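Local coordinates for protein 3-phytase (Klebsiella pneumoniae, PDB 2WNH) that probably hydrolyses phytate (inositol hexakisphosphate), releasing phosphate, as a member of the histidine acid phosphatase family, at residues 91-96 with 118-123; 96-101 with 288-293; 202-207 with 246-251. The protein carries 3 engineered substitutions. One frame throughout, in Å; residues are numbered along the deposited sequence.

Contact 1 (91-96 with 118-123); sequences IYVRAS and VAIHYA. Engineered in segment 118-123: Ala-123 (natural residue Val).
Tyr-92 and His-121 lay their rings together where the loop segment 118-123 runs along strand 91-95. The strand belongs to the mixed sheet of the histidine phosphatase fold. It pairs in parallel with strand 284-289 on one edge, and the loop meets its other edge through a single parallel bridge, Arg-94 with His-121. Two backbone bonds make the bridge. His-121 N donates to Val-93 O at 2.9 Å, somewhat bent (137°), with the donor tilted from the carbonyl plane. Ala-95 N donates to His-121 O, also at 2.9 Å and nearly straight.

The packing is tight around this bridge. The Tyr-92 and His-121 rings form an offset stack with centroids 4.4 Å apart and planes 12° from parallel. Tyr-92 CE1 lies over one face of the imidazole, toward its rim, 3.2 Å from His-121 CD2. Val-93 O sits at the edge of the same imidazole, in its plane. The Tyr-92 hydroxyl has its polar partner in Leu-404 N. On the other side of the strand, the anti chi1 of Val-93 (-177°) turns CG1 to Ile-120 CG2, 3.7 Å away. Ala-105 and Val-109 of helix 99-112 also touch Val-93.

The ends are looser. Toward Val-118 the backbones part, and Ile-91 CG2 reaches Val-118 CG1 only at 4.3 Å. Water 1 bridges the backbones here, accepting from Val-93 N and donating to Ala-119 O. At the other end Tyr-122 is exposed. Its CB touches Ala-95 O, but the ring leads away from the strand and makes a cation-pi contact with Arg-102. Ala-123 is an engineered residue. Its backbone N donates to water 2 at 2.8 Å, and that water donates to Ala-95 O at 2.7 Å.

Contact 2 (96-101 with 288-293); sequences SPLQRT and VAHDTN
Ser-96 OG is gripped by two side chains: it is hydrogen-bonded to His-290 NE2 at 2.9 Å and to Gln-132 NE2. His-290 and Asp-291 form the His-Asp sequence motif of the histidine acid phosphatases, at the turn from strand 284-289 into helix 291-301. In this family the motif lies at the active site, and probably does so here. Ser-96 OG swings anti to the backbone N (chi1 163°) and meets the imidazole at its edge, in the ring plane. The backbone ties the same residue down. Ser-96 N donates to Val-288 O in a nearly straight bond of 2.8 Å, continuing the parallel pairing of strands 91-95 and 284-289.

The N-cap Leu-98 and the first turn of helix 99-112 pack round the ring. Thr-101 CG2 lies over one face in a CH-pi contact, 4.0 Å from the ring centroid. The same methyl approaches Ala-289 O. Leu-98 CD2 comes within 3.7 Å of His-290 CE1 and also covers one face of the Arg-100 guanidinium.

His-290 is also held at its backbone. It is the N-cap of helix 291-301, and its N donates to a lone pair of Asn-293 OD1 at 3.1 Å. Arg-100 NE approaches the imidazole edge on the ND1 side, its guanidinium plane 83° from the ring, and NH1 bonds Gly-54 O. Water 3 lies in the imidazole plane, 2.8 Å from both Arg-100 NE and His-290 ND1.

Contact 3 (202-207 with 246-251); sequences SGLSVM and TENYDL
The side chains of Leu-204 and Asn-248 lie alongside each other, pointing opposite ways, and most of the buried surface comes from this pair. Leu-204 CG lies 3.7 Å from Asn-248 ND2, and also near Asn-248 CB. The amide of Asn-248 also lies against Ser-205, the residue after Leu-204 on helix 204-219. Its ND2 comes within 3.5 Å of Ser-205 CA. No hydrogen bond crosses between the segments, so this amide meets carbon atoms here.

The branch CD2 of Leu-204 does the rest of the touching. It meets Glu-247 CG at 3.7 Å, the two side chains crossing at about a right angle. It also reaches Leu-251 CD1 at 4.2 Å, a loose apolar contact.

Two helices meet here in the largely helical part of the histidine acid phosphatase fold: the first turn of helix 204-219 and the last turn of helix 243-250. They come close, with Ser-205 CA and Asn-248 CA only 6.0 Å apart. The CB of Leu-204 already points at helix 243-250, and the anti chi1 (176°) carries CG on toward Asn-248.

The second shell positions these groups. Gly-203 is the N-cap of helix 204-219, and its positive phi is a conformation that favours glycine. Ser-205 OG turns back to bond Ile-201 O, while its CB lies near Asn-248 ND2. The anti chi1 of Glu-247 places CG against Leu-204. The bend at chi2 (90°) then turns the carboxylate toward Arg-160. OE2 forms a salt bridge with Arg-160 NH1, and a bound sodium ion lies about 4 Å from the side chain. Leu-251, just past the end of helix 243-250, also packs on Leu-157 and Arg-160 of helix 157-163. Its backbone N donates to Asn-248 O at 3.2 Å.

How the contacts relate
Contacts 1 and 2 are neighbours, with centres about 12 Å apart. They share Ser-96 and reach the same mixed sheet, where strands 91-95 and 284-289 lie side by side. Arg-94 O and Val-288 N probably join them by a hydrogen bond at 3.0 Å. Their segments alternate along the chain. Contact 3 falls in the sequence between the two halves of contact 2. It lies among helices, its centre about 21 Å from that of contact 2 and 32 Å from that of contact 1, across the chain's centre from contact 1. Asp-291 OD2 and Tyr-249 OH nevertheless approach to 2.8 Å. The His-Asp turn thus lies where sheet meets helices, consistent with this family's active-site cleft.

Contact 1 (91-96 with 118-123)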
ATOM      1  N   ILE B  91       3.331  21.236  10.645  1.00 15.48           N
ATOM      2  CA  ILE B  91       2.052  21.939  10.436  1.00 15.59           C
ATOM      3  C   ILE B  91       1.442  22.405  11.753  1.00 15.60           C
ATOM      4  O   ILE B  91       1.607  21.753  12.803  1.00 15.28           O
ATOM      5  CB  ILE B  91       1.041  21.046   9.642  1.00 15.34           C
ATOM      6  CG1 ILE B  91      -0.210  21.837   9.152  1.00 14.61           C
ATOM      7  CG2 ILE B  91       0.658  19.780  10.438  1.00 16.79           C
ATOM      8  CD1 ILE B  91      -1.071  21.015   8.221  1.00 14.79           C
ATOM      9  N   TYR B  92       0.762  23.551  11.688  1.00 14.41           N
ATOM     10  CA  TYR B  92      -0.124  24.000  12.765  1.00 15.39           C
ATOM     11  C   TYR B  92      -1.436  24.366  12.118  1.00 14.49           C
ATOM     12  O   TYR B  92      -1.461  25.178  11.182  1.00 14.56           O
ATOM     13  CB  TYR B  92       0.447  25.200  13.554  1.00 15.13           C
ATOM     14  CG  TYR B  92      -0.407  25.582  14.742  1.00 15.25           C
ATOM     15  CD1 TYR B  92      -0.334  24.867  15.942  1.00 16.61           C
ATOM     16  CD2 TYR B  92      -1.316  26.645  14.664  1.00 14.67           C
ATOM     17  CE1 TYR B  92      -1.147  25.210  17.039  1.00 19.13           C
ATOM     18  CE2 TYR B  92      -2.109  26.994  15.754  1.00 18.67           C
ATOM     19  CZ  TYR B  92      -2.023  26.275  16.928  1.00 18.72           C
ATOM     20  OH  TYR B  92      -2.850  26.635  17.988  1.00 19.25           O
ATOM     21  N   VAL B  93      -2.514  23.751  12.606  1.00 14.54           N
ATOM     22  CA  VAL B  93      -3.851  23.994  12.040  1.00 15.34           C
ATOM     23  C   VAL B  93      -4.728  24.721  13.035  1.00 15.15           C
ATOM     24  O   VAL B  93      -4.963  24.235  14.154  1.00 15.55           O
ATOM     25  CB  VAL B  93      -4.537  22.669  11.607  1.00 15.05           C
ATOM     26  CG1 VAL B  93      -5.878  22.966  10.951  1.00 15.67           C
ATOM     27  CG2 VAL B  93      -3.625  21.875  10.640  1.00 14.97           C
ATOM     28  N   ARG B  94      -5.209  25.900  12.628  1.00 14.95           N
ATOM     29  CA  ARG B  94      -6.112  26.694  13.456  1.00 14.58           C
ATOM     30  C   ARG B  94      -7.433  26.924  12.693  1.00 14.65           C
ATOM     31  O   ARG B  94      -7.452  27.549  11.636  1.00 15.04           O
ATOM     32  CB  ARG B  94      -5.445  28.030  13.824  1.00 14.48           C
ATOM     33  CG  ARG B  94      -6.354  28.922  14.685  1.00 15.15           C
ATOM     34  CD  ARG B  94      -5.550  29.952  15.448  1.00 16.65           C
ATOM     35  NE  ARG B  94      -6.402  30.996  16.031  1.00 16.66           N
ATOM     36  CZ  ARG B  94      -5.936  31.907  16.870  1.00 17.95           C
ATOM     37  NH1 ARG B  94      -4.653  31.843  17.249  1.00 17.15           N
ATOM     38  NH2 ARG B  94      -6.735  32.867  17.336  1.00 16.33           N
ATOM     39  N   ALA B  95      -8.506  26.351  13.224  1.00 15.05           N
ATOM     40  CA  ALA B  95      -9.836  26.430  12.627  1.00 15.19           C
ATOM     41  C   ALA B  95     -10.740  27.349  13.425  1.00 15.69           C
ATOM     42  O   ALA B  95     -10.715  27.349  14.661  1.00 15.13           O
ATOM     43  CB  ALA B  95     -10.467  25.047  12.543  1.00 14.85           C
ATOM     44  N   SER B  96     -11.587  28.089  12.707  1.00 15.58           N
ATOM     45  CA  SER B  96     -12.729  28.767  13.323  1.00 15.83           C
ATOM     46  C   SER B  96     -13.553  27.726  14.132  1.00 15.92           C
ATOM     47  O   SER B  96     -13.660  26.554  13.712  1.00 15.44           O
ATOM     48  CB  SER B  96     -13.564  29.419  12.219  1.00 16.46           C
ATOM     49  OG  SER B  96     -14.842  29.742  12.714  1.00 21.13           O
ATOM     50  N   VAL B 118      -3.569  13.382  12.734  1.00 15.15           N
ATOM     51  CA  VAL B 118      -3.145  14.772  12.944  1.00 15.08           C
ATOM     52  C   VAL B 118      -4.293  15.556  13.582  1.00 16.03           C
ATOM     53  O   VAL B 118      -5.435  15.517  13.093  1.00 15.15           O
ATOM     54  CB  VAL B 118      -2.667  15.430  11.639  1.00 14.51           C
ATOM     55  CG1 VAL B 118      -2.212  16.876  11.904  1.00 15.44           C
ATOM     56  CG2 VAL B 118      -1.500  14.610  11.040  1.00 15.32           C
ATOM     57  N   ALA B 119      -3.988  16.223  14.694  1.00 17.02           N
ATOM     58  CA  ALA B 119      -4.990  17.034  15.402  1.00 17.98           C
ATOM     59  C   ALA B 119      -5.065  18.457  14.866  1.00 17.89           C
ATOM     60  O   ALA B 119      -4.166  18.939  14.147  1.00 19.82           O
ATOM     61  CB  ALA B 119      -4.718  17.044  16.908  1.00 18.63           C
ATOM     62  N   ILE B 120      -6.161  19.126  15.202  1.00 17.70           N
ATOM     63  CA  ILE B 120      -6.345  20.521  14.833  1.00 17.58           C
ATOM     64  C   ILE B 120      -6.545  21.340  16.121  1.00 18.14           C
ATOM     65  O   ILE B 120      -6.694  20.769  17.227  1.00 19.97           O
ATOM     66  CB  ILE B 120      -7.542  20.707  13.845  1.00 19.01           C
ATOM     67  CG1 ILE B 120      -8.848  20.250  14.502  1.00 21.09           C
ATOM     68  CG2 ILE B 120      -7.264  19.943  12.540  1.00 18.13           C
ATOM     69  CD1 ILE B 120     -10.060  20.993  14.007  1.00 20.97           C
ATOM     70  N   HIS B 121      -6.526  22.663  15.996  1.00 17.77           N
ATOM     71  CA  HIS B 121      -6.702  23.544  17.164  1.00 16.86           C
ATOM     72  C   HIS B 121      -7.797  24.575  16.888  1.00 16.54           C
ATOM     73  O   HIS B 121      -7.982  25.003  15.747  1.00 17.31           O
ATOM     74  CB  HIS B 121      -5.390  24.250  17.517  1.00 17.34           C
ATOM     75  CG  HIS B 121      -4.214  23.324  17.559  1.00 19.34           C
ATOM     76  ND1 HIS B 121      -3.820  22.667  18.705  1.00 25.98           N
ATOM     77  CD2 HIS B 121      -3.383  22.902  16.575  1.00 19.96           C
ATOM     78  CE1 HIS B 121      -2.778  21.898  18.432  1.00 21.74           C
ATOM     79  NE2 HIS B 121      -2.483  22.036  17.154  1.00 23.74           N
ATOM     80  N   TYR B 122      -8.550  24.927  17.926  1.00 16.69           N
ATOM     81  CA  TYR B 122      -9.599  25.936  17.782  1.00 17.51           C
ATOM     82  C   TYR B 122      -9.859  26.535  19.160  1.00 18.71           C
ATOM     83  O   TYR B 122      -9.578  25.903  20.188  1.00 17.71           O
ATOM     84  CB  TYR B 122     -10.877  25.328  17.202  1.00 18.26           C
ATOM     85  CG  TYR B 122     -11.369  24.108  17.936  1.00 19.85           C
ATOM     86  CD1 TYR B 122     -10.896  22.839  17.598  1.00 22.31           C
ATOM     87  CD2 TYR B 122     -12.311  24.218  18.967  1.00 24.18           C
ATOM     88  CE1 TYR B 122     -11.332  21.711  18.264  1.00 23.73           C
ATOM     89  CE2 TYR B 122     -12.756  23.078  19.647  1.00 26.17           C
ATOM     90  CZ  TYR B 122     -12.259  21.836  19.282  1.00 26.22           C
ATOM     91  OH  TYR B 122     -12.678  20.698  19.924  1.00 28.43           O
ATOM     92  N   ALA B 123     -10.413  27.744  19.168  1.00 19.84           N
ATOM     93  CA  ALA B 123     -10.645  28.456  20.427  1.00 21.96           C
ATOM     94  C   ALA B 123     -11.696  27.752  21.280  1.00 25.27           C
ATOM     95  O   ALA B 123     -12.649  27.194  20.750  1.00 24.73           O
ATOM     96  CB  ALA B 123     -11.052  29.896  20.143  1.00 22.66           C
TER
HETATM   97  O   HOH W   1      -2.224  21.101  14.001  1.00 20.53           O
HETATM   98  O   HOH W   2     -10.691  29.070  16.738  1.00 16.62           O

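Contact 2 (96-101 with 288-293)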
ATOM      1  N   SER B  96     -11.587  28.089  12.707  1.00 15.58           N
ATOM      2  CA  SER B  96     -12.729  28.767  13.323  1.00 15.83           C
ATOM      3  C   SER B  96     -13.553  27.726  14.132  1.00 15.92           C
ATOM      4  O   SER B  96     -13.660  26.554  13.712  1.00 15.44           O
ATOM      5  CB  SER B  96     -13.564  29.419  12.219  1.00 16.46           C
ATOM      6  OG  SER B  96     -14.842  29.742  12.714  1.00 21.13           O
ATOM      7  N   PRO B  97     -14.092  28.117  15.319  1.00 15.96           N
ATOM      8  CA  PRO B  97     -14.683  27.094  16.195  1.00 17.49           C
ATOM      9  C   PRO B  97     -16.004  26.470  15.741  1.00 17.15           C
ATOM     10  O   PRO B  97     -16.465  25.521  16.398  1.00 19.06           O
ATOM     11  CB  PRO B  97     -14.841  27.825  17.554  1.00 18.26           C
ATOM     12  CG  PRO B  97     -14.939  29.260  17.206  1.00 17.70           C
ATOM     13  CD  PRO B  97     -14.089  29.457  15.949  1.00 17.40           C
ATOM     14  N   LEU B  98     -16.582  26.937  14.637  1.00 17.49           N
ATOM     15  CA  LEU B  98     -17.828  26.340  14.123  1.00 17.38           C
ATOM     16  C   LEU B  98     -17.539  24.896  13.697  1.00 18.64           C
ATOM     17  O   LEU B  98     -16.402  24.563  13.314  1.00 17.62           O
ATOM     18  CB  LEU B  98     -18.403  27.135  12.937  1.00 19.41           C
ATOM     19  CG  LEU B  98     -19.187  28.412  13.269  1.00 20.56           C
ATOM     20  CD1 LEU B  98     -18.229  29.520  13.630  1.00 22.02           C
ATOM     21  CD2 LEU B  98     -20.044  28.843  12.102  1.00 23.36           C
ATOM     22  N   GLN B  99     -18.551  24.040  13.809  1.00 18.53           N
ATOM     23  CA  GLN B  99     -18.428  22.646  13.369  1.00 17.53           C
ATOM     24  C   GLN B  99     -17.889  22.567  11.922  1.00 16.93           C
ATOM     25  O   GLN B  99     -16.996  21.758  11.644  1.00 15.12           O
ATOM     26  CB  GLN B  99     -19.790  21.935  13.459  1.00 18.75           C
ATOM     27  CG  GLN B  99     -19.721  20.396  13.325  1.00 20.12           C
ATOM     28  CD  GLN B  99     -19.704  19.910  11.869  1.00 20.35           C
ATOM     29  OE1 GLN B  99     -19.909  20.679  10.926  1.00 19.33           O
ATOM     30  NE2 GLN B  99     -19.431  18.626  11.687  1.00 19.79           N
ATOM     31  N   ARG B 100     -18.447  23.376  11.026  1.00 15.18           N
ATOM     32  CA  ARG B 100     -18.133  23.256   9.576  1.00 14.44           C
ATOM     33  C   ARG B 100     -16.646  23.500   9.285  1.00 16.06           C
ATOM     34  O   ARG B 100     -16.063  22.854   8.417  1.00 13.87           O
ATOM     35  CB  ARG B 100     -19.057  24.108   8.664  1.00 16.40           C
ATOM     36  CG  ARG B 100     -19.077  25.604   8.927  1.00 15.89           C
ATOM     37  CD  ARG B 100     -20.000  26.256   7.917  1.00 18.09           C
ATOM     38  NE  ARG B 100     -20.254  27.666   8.229  1.00 18.96           N
ATOM     39  CZ  ARG B 100     -21.304  28.096   8.927  1.00 23.08           C
ATOM     40  NH1 ARG B 100     -22.185  27.241   9.422  1.00 20.03           N
ATOM     41  NH2 ARG B 100     -21.448  29.384   9.171  1.00 22.20           N
ATOM     42  N   THR B 101     -16.060  24.433  10.019  1.00 14.01           N
ATOM     43  CA  THR B 101     -14.646  24.781   9.867  1.00 14.94           C
ATOM     44  C   THR B 101     -13.742  23.788  10.608  1.00 13.92           C
ATOM     45  O   THR B 101     -12.702  23.418  10.081  1.00 13.84           O
ATOM     46  CB  THR B 101     -14.382  26.239  10.329  1.00 14.60           C
ATOM     47  OG1 THR B 101     -15.141  26.480  11.522  1.00 15.91           O
ATOM     48  CG2 THR B 101     -14.843  27.204   9.286  1.00 15.59           C
ATOM     49  N   VAL B 288      -8.507  27.817   8.838  1.00 15.48           N
ATOM     50  CA  VAL B 288      -9.728  27.383   8.188  1.00 14.40           C
ATOM     51  C   VAL B 288     -10.886  28.223   8.737  1.00 14.61           C
ATOM     52  O   VAL B 288     -11.181  28.187   9.941  1.00 15.47           O
ATOM     53  CB  VAL B 288      -9.949  25.856   8.367  1.00 15.04           C
ATOM     54  CG1 VAL B 288     -11.181  25.397   7.584  1.00 16.50           C
ATOM     55  CG2 VAL B 288      -8.692  25.064   7.862  1.00 13.55           C
ATOM     56  N   ALA B 289     -11.528  28.952   7.832  1.00 15.73           N
ATOM     57  CA  ALA B 289     -12.586  29.891   8.212  1.00 15.77           C
ATOM     58  C   ALA B 289     -13.652  30.000   7.117  1.00 16.44           C
ATOM     59  O   ALA B 289     -14.054  28.998   6.519  1.00 15.66           O
ATOM     60  CB  ALA B 289     -11.986  31.263   8.577  1.00 16.58           C
ATOM     61  N   HIS B 290     -14.095  31.218   6.843  1.00 17.02           N
ATOM     62  CA  HIS B 290     -15.330  31.433   6.080  1.00 18.03           C
ATOM     63  C   HIS B 290     -15.043  32.273   4.847  1.00 18.36           C
ATOM     64  O   HIS B 290     -14.005  32.940   4.754  1.00 17.92           O
ATOM     65  CB  HIS B 290     -16.411  32.048   7.003  1.00 17.78           C
ATOM     66  CG  HIS B 290     -16.525  31.344   8.325  1.00 22.60           C
ATOM     67  ND1 HIS B 290     -17.439  30.335   8.563  1.00 25.87           N
ATOM     68  CD2 HIS B 290     -15.789  31.458   9.460  1.00 25.76           C
ATOM     69  CE1 HIS B 290     -17.277  29.879   9.794  1.00 26.46           C
ATOM     70  NE2 HIS B 290     -16.283  30.545  10.360  1.00 28.65           N
ATOM     71  N   ASP B 291     -15.954  32.223   3.878  1.00 18.86           N
ATOM     72  CA  ASP B 291     -15.791  33.001   2.663  1.00 19.71           C
ATOM     73  C   ASP B 291     -15.719  34.490   2.989  1.00 18.56           C
ATOM     74  O   ASP B 291     -14.991  35.219   2.341  1.00 17.38           O
ATOM     75  CB  ASP B 291     -16.890  32.698   1.628  1.00 20.88           C
ATOM     76  CG  ASP B 291     -18.315  32.712   2.209  1.00 26.77           C
ATOM     77  OD1 ASP B 291     -18.557  33.125   3.370  1.00 26.85           O
ATOM     78  OD2 ASP B 291     -19.217  32.305   1.460  1.00 25.48           O
ATOM     79  N   THR B 292     -16.461  34.915   4.011  1.00 18.19           N
ATOM     80  CA  THR B 292     -16.400  36.295   4.514  1.00 19.32           C
ATOM     81  C   THR B 292     -14.951  36.750   4.798  1.00 18.78           C
ATOM     82  O   THR B 292     -14.507  37.833   4.384  1.00 18.04           O
ATOM     83  CB  THR B 292     -17.242  36.387   5.800  1.00 19.95           C
ATOM     84  OG1 THR B 292     -18.602  36.065   5.472  1.00 24.73           O
ATOM     85  CG2 THR B 292     -17.211  37.810   6.379  1.00 23.72           C
ATOM     86  N   ASN B 293     -14.217  35.901   5.514  1.00 17.59           N
ATOM     87  CA  ASN B 293     -12.837  36.192   5.876  1.00 17.53           C
ATOM     88  C   ASN B 293     -11.927  36.268   4.650  1.00 16.42           C
ATOM     89  O   ASN B 293     -11.112  37.193   4.522  1.00 16.03           O
ATOM     90  CB  ASN B 293     -12.321  35.136   6.861  1.00 17.16           C
ATOM     91  CG  ASN B 293     -13.201  34.997   8.084  1.00 19.23           C
ATOM     92  OD1 ASN B 293     -13.959  34.039   8.204  1.00 19.53           O
ATOM     93  ND2 ASN B 293     -13.141  35.978   8.975  1.00 18.99           N
TER
HETATM   94  O   HOH W   3     -19.607  30.081   6.890  1.00 36.44           O

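Contact 3 (202-207 with 246-251)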
ATOM      1  N   SER B 202     -31.462  45.039   0.496  1.00 26.97           N
ATOM      2  CA  SER B 202     -32.708  44.279   0.394  1.00 26.53           C
ATOM      3  C   SER B 202     -32.826  43.693  -1.007  1.00 26.06           C
ATOM      4  O   SER B 202     -32.357  44.284  -1.992  1.00 24.72           O
ATOM      5  CB  SER B 202     -33.920  45.161   0.727  1.00 26.74           C
ATOM      6  OG  SER B 202     -34.075  46.131  -0.285  1.00 27.84           O
ATOM      7  N   GLY B 203     -33.445  42.515  -1.099  1.00 26.13           N
ATOM      8  CA  GLY B 203     -33.597  41.836  -2.381  1.00 25.87           C
ATOM      9  C   GLY B 203     -32.327  41.070  -2.780  1.00 26.09           C
ATOM     10  O   GLY B 203     -32.309  39.828  -2.768  1.00 25.36           O
ATOM     11  N   LEU B 204     -31.286  41.826  -3.134  1.00 24.21           N
ATOM     12  CA  LEU B 204     -30.001  41.283  -3.565  1.00 24.80           C
ATOM     13  C   LEU B 204     -29.385  40.325  -2.545  1.00 24.17           C
ATOM     14  O   LEU B 204     -28.923  39.241  -2.919  1.00 25.21           O
ATOM     15  CB  LEU B 204     -29.010  42.417  -3.855  1.00 24.68           C
ATOM     16  CG  LEU B 204     -27.575  42.011  -4.238  1.00 25.74           C
ATOM     17  CD1 LEU B 204     -27.567  41.115  -5.468  1.00 27.09           C
ATOM     18  CD2 LEU B 204     -26.730  43.220  -4.506  1.00 24.63           C
ATOM     19  N   SER B 205     -29.387  40.703  -1.273  1.00 23.22           N
ATOM     20  CA  SER B 205     -28.722  39.868  -0.274  1.00 23.10           C
ATOM     21  C   SER B 205     -29.365  38.489  -0.197  1.00 23.63           C
ATOM     22  O   SER B 205     -28.649  37.488  -0.154  1.00 21.73           O
ATOM     23  CB  SER B 205     -28.624  40.539   1.105  1.00 23.18           C
ATOM     24  OG  SER B 205     -29.902  40.757   1.674  1.00 30.12           O
ATOM     25  N   VAL B 206     -30.700  38.428  -0.204  1.00 22.47           N
ATOM     26  CA  VAL B 206     -31.396  37.142  -0.151  1.00 23.01           C
ATOM     27  C   VAL B 206     -31.230  36.381  -1.472  1.00 21.94           C
ATOM     28  O   VAL B 206     -31.048  35.172  -1.463  1.00 20.90           O
ATOM     29  CB  VAL B 206     -32.871  37.274   0.288  1.00 23.42           C
ATOM     30  CG1 VAL B 206     -33.545  35.893   0.349  1.00 24.77           C
ATOM     31  CG2 VAL B 206     -32.947  37.926   1.675  1.00 23.63           C
ATOM     32  N   MET B 207     -31.250  37.091  -2.601  1.00 21.72           N
ATOM     33  CA  MET B 207     -30.937  36.448  -3.877  1.00 21.99           C
ATOM     34  C   MET B 207     -29.563  35.788  -3.849  1.00 21.62           C
ATOM     35  O   MET B 207     -29.392  34.676  -4.360  1.00 20.91           O
ATOM     36  CB  MET B 207     -31.023  37.426  -5.039  1.00 21.82           C
ATOM     37  CG  MET B 207     -32.465  37.670  -5.482  1.00 26.50           C
ATOM     38  SD  MET B 207     -32.542  38.810  -6.860  1.00 28.61           S
ATOM     39  CE  MET B 207     -33.331  40.210  -6.082  1.00 36.94           C
ATOM     40  N   THR B 246     -21.465  37.741  -6.816  1.00 19.68           N
ATOM     41  CA  THR B 246     -20.398  38.719  -6.993  1.00 19.72           C
ATOM     42  C   THR B 246     -20.900  40.115  -6.646  1.00 20.52           C
ATOM     43  O   THR B 246     -20.228  40.862  -5.939  1.00 20.31           O
ATOM     44  CB  THR B 246     -19.826  38.698  -8.429  1.00 20.20           C
ATOM     45  OG1 THR B 246     -19.144  37.455  -8.664  1.00 21.97           O
ATOM     46  CG2 THR B 246     -18.849  39.846  -8.659  1.00 20.94           C
ATOM     47  N   GLU B 247     -22.081  40.464  -7.149  1.00 20.87           N
ATOM     48  CA  GLU B 247     -22.639  41.799  -6.863  1.00 20.92           C
ATOM     49  C   GLU B 247     -22.833  42.008  -5.351  1.00 19.90           C
ATOM     50  O   GLU B 247     -22.444  43.060  -4.797  1.00 19.15           O
ATOM     51  CB  GLU B 247     -23.952  41.987  -7.639  1.00 20.86           C
ATOM     52  CG  GLU B 247     -24.548  43.407  -7.533  1.00 23.69           C
ATOM     53  CD  GLU B 247     -24.064  44.356  -8.619  1.00 25.78           C
ATOM     54  OE1 GLU B 247     -23.033  44.089  -9.266  1.00 24.83           O
ATOM     55  OE2 GLU B 247     -24.732  45.400  -8.831  1.00 26.24           O
ATOM     56  N   ASN B 248     -23.421  41.017  -4.672  1.00 19.96           N
ATOM     57  CA  ASN B 248     -23.619  41.133  -3.231  1.00 19.44           C
ATOM     58  C   ASN B 248     -22.302  41.246  -2.474  1.00 20.32           C
ATOM     59  O   ASN B 248     -22.183  42.038  -1.549  1.00 19.59           O
ATOM     60  CB  ASN B 248     -24.452  39.976  -2.672  1.00 19.73           C
ATOM     61  CG  ASN B 248     -24.989  40.262  -1.271  1.00 22.00           C
ATOM     62  OD1 ASN B 248     -24.774  39.493  -0.329  1.00 26.14           O
ATOM     63  ND2 ASN B 248     -25.690  41.374  -1.129  1.00 18.63           N
ATOM     64  N   TYR B 249     -21.317  40.444  -2.869  1.00 19.78           N
ATOM     65  CA  TYR B 249     -19.975  40.581  -2.295  1.00 20.79           C
ATOM     66  C   TYR B 249     -19.381  41.984  -2.496  1.00 20.34           C
ATOM     67  O   TYR B 249     -18.857  42.570  -1.549  1.00 19.07           O
ATOM     68  CB  TYR B 249     -19.016  39.501  -2.836  1.00 21.41           C
ATOM     69  CG  TYR B 249     -19.026  38.277  -1.963  1.00 24.28           C
ATOM     70  CD1 TYR B 249     -20.135  37.441  -1.927  1.00 26.28           C
ATOM     71  CD2 TYR B 249     -17.952  37.986  -1.135  1.00 26.34           C
ATOM     72  CE1 TYR B 249     -20.166  36.320  -1.099  1.00 30.79           C
ATOM     73  CE2 TYR B 249     -17.971  36.866  -0.300  1.00 29.55           C
ATOM     74  CZ  TYR B 249     -19.075  36.051  -0.284  1.00 28.74           C
ATOM     75  OH  TYR B 249     -19.094  34.950   0.529  1.00 33.10           O
ATOM     76  N   ASP B 250     -19.447  42.509  -3.718  1.00 19.61           N
ATOM     77  CA  ASP B 250     -18.934  43.852  -3.994  1.00 20.62           C
ATOM     78  C   ASP B 250     -19.469  44.851  -2.975  1.00 20.43           C
ATOM     79  O   ASP B 250     -18.754  45.767  -2.576  1.00 20.91           O
ATOM     80  CB  ASP B 250     -19.318  44.322  -5.395  1.00 20.13           C
ATOM     81  CG  ASP B 250     -18.542  43.632  -6.494  1.00 23.55           C
ATOM     82  OD1 ASP B 250     -17.470  43.011  -6.230  1.00 20.62           O
ATOM     83  OD2 ASP B 250     -19.017  43.715  -7.660  1.00 24.25           O
ATOM     84  N   LEU B 251     -20.710  44.646  -2.528  1.00 20.18           N
ATOM     85  CA  LEU B 251     -21.429  45.636  -1.714  1.00 20.10           C
ATOM     86  C   LEU B 251     -21.532  45.250  -0.254  1.00 21.14           C
ATOM     87  O   LEU B 251     -22.251  45.886   0.505  1.00 20.96           O
ATOM     88  CB  LEU B 251     -22.836  45.897  -2.301  1.00 20.08           C
ATOM     89  CG  LEU B 251     -22.887  46.411  -3.735  1.00 21.32           C
ATOM     90  CD1 LEU B 251     -24.347  46.644  -4.189  1.00 23.59           C
ATOM     91  CD2 LEU B 251     -22.035  47.671  -3.918  1.00 23.69           C
TER